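Local coordinates for extracellular protein 11-1 (Passalora fulva, PDB 6ZUS) that is a secreted avirulence effector of a fungal plant pathogen, binds zinc, and is probably recognised, directly or indirectly, by plant resistance proteins, at residues S33-Q36 with Q37-L40; R84-N87 with G88-D92. One frame throughout, in Å; residues are numbered along the deposited sequence.

Contact 1: residues S33-Q36 with Q37-L40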
loop_
_atom_site.group_PDB
_atom_site.type_symbol
_atom_site.label_atom_id
_atom_site.label_comp_id
_atom_site.label_asym_id
_atom_site.label_seq_id
_atom_site.Cartn_x
_atom_site.Cartn_y
_atom_site.Cartn_z
ATOM N N SER A 33 -14.781 3.561 4.387
ATOM C CA SER A 33 -14.565 2.299 3.640
ATOM C C SER A 33 -13.057 2.097 3.428
ATOM O O SER A 33 -12.603 0.951 3.572
ATOM C CB SER A 33 -15.298 2.313 2.306
ATOM O OG SER A 33 -14.729 3.290 1.400
ATOM N N LEU A 34 -12.331 3.167 3.137
ATOM C CA LEU A 34 -10.868 3.074 2.847
ATOM C C LEU A 34 -10.119 2.825 4.162
ATOM O O LEU A 34 -9.215 1.985 4.204
ATOM C CB LEU A 34 -10.396 4.323 2.116
ATOM C CG LEU A 34 -10.903 4.415 0.673
ATOM C CD1 LEU A 34 -10.756 5.799 0.080
ATOM C CD2 LEU A 34 -10.232 3.366 -0.175
ATOM N N TYR A 35 -10.542 3.468 5.251
ATOM C CA TYR A 35 -9.939 3.202 6.588
ATOM C C TYR A 35 -10.175 1.719 6.930
ATOM O O TYR A 35 -9.243 1.043 7.461
ATOM C CB TYR A 35 -10.391 4.264 7.610
ATOM C CG TYR A 35 -9.230 4.720 8.463
ATOM C CD1 TYR A 35 -8.705 3.845 9.434
ATOM C CD2 TYR A 35 -8.586 5.930 8.269
ATOM C CE1 TYR A 35 -7.624 4.174 10.247
ATOM C CE2 TYR A 35 -7.472 6.262 9.054
ATOM C CZ TYR A 35 -6.993 5.394 10.054
ATOM O OH TYR A 35 -5.886 5.660 10.844
ATOM N N GLN A 36 -11.315 1.126 6.566
ATOM C CA GLN A 36 -11.575 -0.296 6.876
ATOM C C GLN A 36 -10.631 -1.159 6.040
ATOM O O GLN A 36 -10.243 -2.231 6.510
ATOM C CB GLN A 36 -12.988 -0.799 6.567
ATOM C CG GLN A 36 -14.102 -0.195 7.404
ATOM C CD GLN A 36 -15.456 -0.723 6.981
ATOM O OE1 GLN A 36 -16.007 -0.335 5.941
ATOM N NE2 GLN A 36 -16.010 -1.617 7.794
ATOM N N GLN A 37 -10.338 -0.752 4.817
ATOM C CA GLN A 37 -9.335 -1.513 4.002
ATOM C C GLN A 37 -7.992 -1.472 4.730
ATOM O O GLN A 37 -7.352 -2.531 4.868
ATOM C CB GLN A 37 -9.274 -0.980 2.566
ATOM C CG GLN A 37 -10.503 -1.451 1.771
ATOM C CD GLN A 37 -10.572 -2.927 1.463
ATOM O OE1 GLN A 37 -9.622 -3.691 1.597
ATOM N NE2 GLN A 37 -11.690 -3.351 0.901
ATOM N N PHE A 38 -7.574 -0.298 5.205
ATOM C CA PHE A 38 -6.317 -0.182 5.978
ATOM C C PHE A 38 -6.343 -1.154 7.176
ATOM O O PHE A 38 -5.353 -1.849 7.460
ATOM C CB PHE A 38 -6.052 1.251 6.413
ATOM C CG PHE A 38 -4.951 1.354 7.425
ATOM C CD1 PHE A 38 -3.622 1.291 7.034
ATOM C CD2 PHE A 38 -5.248 1.456 8.783
ATOM C CE1 PHE A 38 -2.611 1.356 7.965
ATOM C CE2 PHE A 38 -4.233 1.538 9.717
ATOM C CZ PHE A 38 -2.922 1.457 9.311
ATOM N N ASN A 39 -7.451 -1.220 7.892
ATOM C CA ASN A 39 -7.593 -2.117 9.075
ATOM C C ASN A 39 -7.380 -3.586 8.683
ATOM O O ASN A 39 -6.968 -4.347 9.540
ATOM C CB ASN A 39 -8.936 -1.896 9.772
ATOM C CG ASN A 39 -8.998 -0.546 10.467
ATOM O OD1 ASN A 39 -7.970 0.112 10.698
ATOM N ND2 ASN A 39 -10.209 -0.134 10.808
ATOM N N LEU A 40 -7.605 -3.991 7.412
ATOM C CA LEU A 40 -7.383 -5.398 6.978
ATOM C C LEU A 40 -5.922 -5.694 6.638
ATOM O O LEU A 40 -5.580 -6.878 6.467
ATOM C CB LEU A 40 -8.243 -5.650 5.749
ATOM C CG LEU A 40 -9.743 -5.670 6.027
ATOM C CD1 LEU A 40 -10.520 -5.745 4.713
ATOM C CD2 LEU A 40 -10.080 -6.852 6.946
#
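Phe38 turns the edge of its ring toward the face of Tyr35 one helical turn earlier, an offset edge-to-face pair with ring centroids 5.6 Å apart and planes at 69°. Both lie on helix 31-40, an amphipathic helix packed against the four-stranded antiparallel sheet of this effector. The two side chains run side by side and point the same way; their closest atoms are CE1 of Tyr35 and CD2 of Phe38, 3.9 Å apart. In Phe38, CG stands anti to the backbone N (chi1 168°), which carries the ring alongside the tyrosine and down to Val78 and Ala80 of strand 71-86. The Tyr35 ring also meets Tyr31, and its hydroxyl is hydrogen-bonded to the backbone N of Ala56. Leu34 is buried on the same helix, packed on Trp13, Pro58 and Val78, with its side chain about 4 Å from a bound zinc ion. The exposed face carries Gln36 and Asn39. Backbone bonds from i+4 to i tie the turns together: Phe38 N to Leu34 O at 3.0 Å is nearly straight, and Gln37 N gives a more bent bond to Ser33 O. Of the four, only the last, from Leu40 N to Gln36 O, is weak at 3.3 Å. Asn39 N bonds to Tyr35 O at 2.9 Å, while the side-chain amide of Asn39, its plane 70° from the Tyr35 ring, sets OD1 near the ring plane at the edge, 4.0 Å from Tyr35 CD1.

Contact 2: residues R84-N87 with G88-D92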
loop_
_atom_site.group_PDB
_atom_site.type_symbol
_atom_site.label_atom_id
_atom_site.label_comp_id
_atom_site.label_asym_id
_atom_site.label_seq_id
_atom_site.Cartn_x
_atom_site.Cartn_y
_atom_site.Cartn_z
ATOM N N ARG A 84 8.966 0.397 10.638
ATOM C CA ARG A 84 10.186 -0.442 10.811
ATOM C C ARG A 84 9.964 -1.818 10.182
ATOM O O ARG A 84 9.088 -2.570 10.667
ATOM C CB ARG A 84 10.522 -0.563 12.301
ATOM C CG ARG A 84 10.697 0.757 13.022
ATOM C CD ARG A 84 10.971 0.493 14.471
ATOM N NE ARG A 84 10.807 1.729 15.213
ATOM C CZ ARG A 84 11.653 2.750 15.190
ATOM N NH1 ARG A 84 12.779 2.692 14.489
ATOM N NH2 ARG A 84 11.375 3.818 15.930
ATOM N N VAL A 85 10.684 -2.069 9.095
ATOM C CA VAL A 85 10.589 -3.310 8.290
ATOM C C VAL A 85 12.015 -3.858 8.110
ATOM O O VAL A 85 12.933 -3.082 7.841
ATOM C CB VAL A 85 9.864 -3.062 6.955
ATOM C CG1 VAL A 85 9.792 -4.363 6.165
ATOM C CG2 VAL A 85 8.501 -2.416 7.177
ATOM N N ARG A 86 12.177 -5.161 8.251
ATOM C CA ARG A 86 13.512 -5.798 8.156
ATOM C C ARG A 86 14.037 -5.573 6.743
ATOM O O ARG A 86 13.224 -5.368 5.808
ATOM C CB ARG A 86 13.414 -7.267 8.548
ATOM C CG ARG A 86 13.032 -7.454 10.004
ATOM C CD ARG A 86 13.199 -8.893 10.305
ATOM N NE ARG A 86 12.535 -9.266 11.540
ATOM C CZ ARG A 86 13.100 -9.205 12.752
ATOM N NH1 ARG A 86 14.306 -8.697 12.921
ATOM N NH2 ARG A 86 12.405 -9.640 13.790
ATOM N N ASN A 87 15.355 -5.578 6.614
ATOM C CA ASN A 87 16.041 -5.628 5.299
ATOM C C ASN A 87 16.445 -7.059 4.938
ATOM O O ASN A 87 16.870 -7.828 5.793
ATOM C CB ASN A 87 17.237 -4.678 5.280
ATOM C CG ASN A 87 16.780 -3.266 4.983
ATOM O OD1 ASN A 87 16.017 -3.054 4.027
ATOM N ND2 ASN A 87 17.243 -2.310 5.782
ATOM N N GLY A 88 16.357 -7.381 3.663
ATOM C CA GLY A 88 16.930 -8.613 3.104
ATOM C C GLY A 88 15.958 -9.762 3.214
ATOM O O GLY A 88 14.750 -9.558 2.975
ATOM N N LYS A 89 16.499 -10.921 3.563
ATOM C CA LYS A 89 15.781 -12.178 3.821
ATOM C C LYS A 89 15.778 -12.350 5.325
ATOM O O LYS A 89 16.802 -12.066 5.971
ATOM C CB LYS A 89 16.512 -13.343 3.156
ATOM C CG LYS A 89 16.799 -13.141 1.673
ATOM C CD LYS A 89 15.587 -13.367 0.794
ATOM C CE LYS A 89 15.910 -13.326 -0.687
ATOM N NZ LYS A 89 14.964 -14.162 -1.471
ATOM N N TRP A 90 14.708 -12.866 5.869
ATOM C CA TRP A 90 14.565 -13.048 7.317
ATOM C C TRP A 90 14.106 -14.478 7.538
ATOM O O TRP A 90 13.090 -14.872 6.920
ATOM C CB TRP A 90 13.553 -12.025 7.862
ATOM C CG TRP A 90 13.016 -12.360 9.217
ATOM C CD1 TRP A 90 11.791 -12.870 9.554
ATOM C CD2 TRP A 90 13.773 -12.283 10.431
ATOM N NE1 TRP A 90 11.715 -13.073 10.910
ATOM C CE2 TRP A 90 12.906 -12.695 11.475
ATOM C CE3 TRP A 90 15.084 -11.864 10.718
ATOM C CZ2 TRP A 90 13.340 -12.744 12.796
ATOM C CZ3 TRP A 90 15.506 -11.899 12.028
ATOM C CH2 TRP A 90 14.646 -12.338 13.040
ATOM N N PHE A 91 14.763 -15.187 8.459
ATOM C CA PHE A 91 14.333 -16.533 8.914
ATOM C C PHE A 91 13.518 -16.402 10.209
ATOM O O PHE A 91 14.057 -15.890 11.222
ATOM C CB PHE A 91 15.585 -17.417 9.017
ATOM C CG PHE A 91 15.237 -18.853 9.293
ATOM C CD1 PHE A 91 14.678 -19.642 8.300
ATOM C CD2 PHE A 91 15.395 -19.382 10.563
ATOM C CE1 PHE A 91 14.350 -20.960 8.560
ATOM C CE2 PHE A 91 15.056 -20.703 10.825
ATOM C CZ PHE A 91 14.530 -21.481 9.822
ATOM N N ASP A 92 12.269 -16.856 10.237
ATOM C CA ASP A 92 11.383 -16.669 11.415
ATOM C C ASP A 92 11.552 -17.825 12.409
ATOM O O ASP A 92 10.769 -17.882 13.367
ATOM C CB ASP A 92 9.915 -16.493 11.028
ATOM C CG ASP A 92 9.192 -17.788 10.658
ATOM O OD1 ASP A 92 9.914 -18.772 10.372
ATOM O OD2 ASP A 92 7.916 -17.794 10.630
HETATM O O HOH W 1 16.233 -9.464 7.875
#
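Gly88 carries the chain from strand 71-86, through Arg86 and Asn87, into the short strand 89-91, a turn that lets Arg86 stack on Trp90 four residues later. The backbone of Gly88 has a positive phi of 87°. Lys89 sends its side chain away from the first segment, but its carbonyl oxygen takes a longer, 3.3 Å bond from a water that also donates to Asn87 O at 2.7 Å, so the water bridges the turn. Trp90 points its side chain back toward Arg86. The guanidinium lies flat on one face of the indole, the planes only 5° apart: CZ of Arg86 sits 3.4 Å from the centroid of the six-membered ring of Trp90, 10° off its normal, and its NH2 comes within 3.4 Å of Trp90 CZ2. Extended from CG to NE, the arginine chain also lays its CD over the five-membered ring in a CH-pi contact, 3.8 Å from Arg86 CD to that centroid of Trp90. Both side chains touch Cys99 as well, and Trp90 pairs by its backbone with Phe97 in the small two-stranded sheet. Cation-pi attraction over the six-membered ring is thus joined by CH-pi contact over the five-membered ring; because the N-H groups lie in the plane of the guanidinium, stacking by its face does not use them, and they could still meet polar partners.

How the contacts relate
From the N terminus, strand 6-20 comes first and helix 31-40 follows; contact 1 lies wholly within that helix, covers about two turns of it and closes no loop. The chain then passes through strand 57-64 into the long strand 71-86, on whose middle Leu34 and Phe38 of the helix rest. Where that strand gives out the chain turns, and contact 2 closes the short loop into strand 89-91 and the small two-stranded sheet. The contacts follow in series, neither nested nor crossed, and the centres of contact 1 and contact 2 are about 25 Å apart. Strand 71-86 connects them, since contact 2 joins its end to the outlying hairpin.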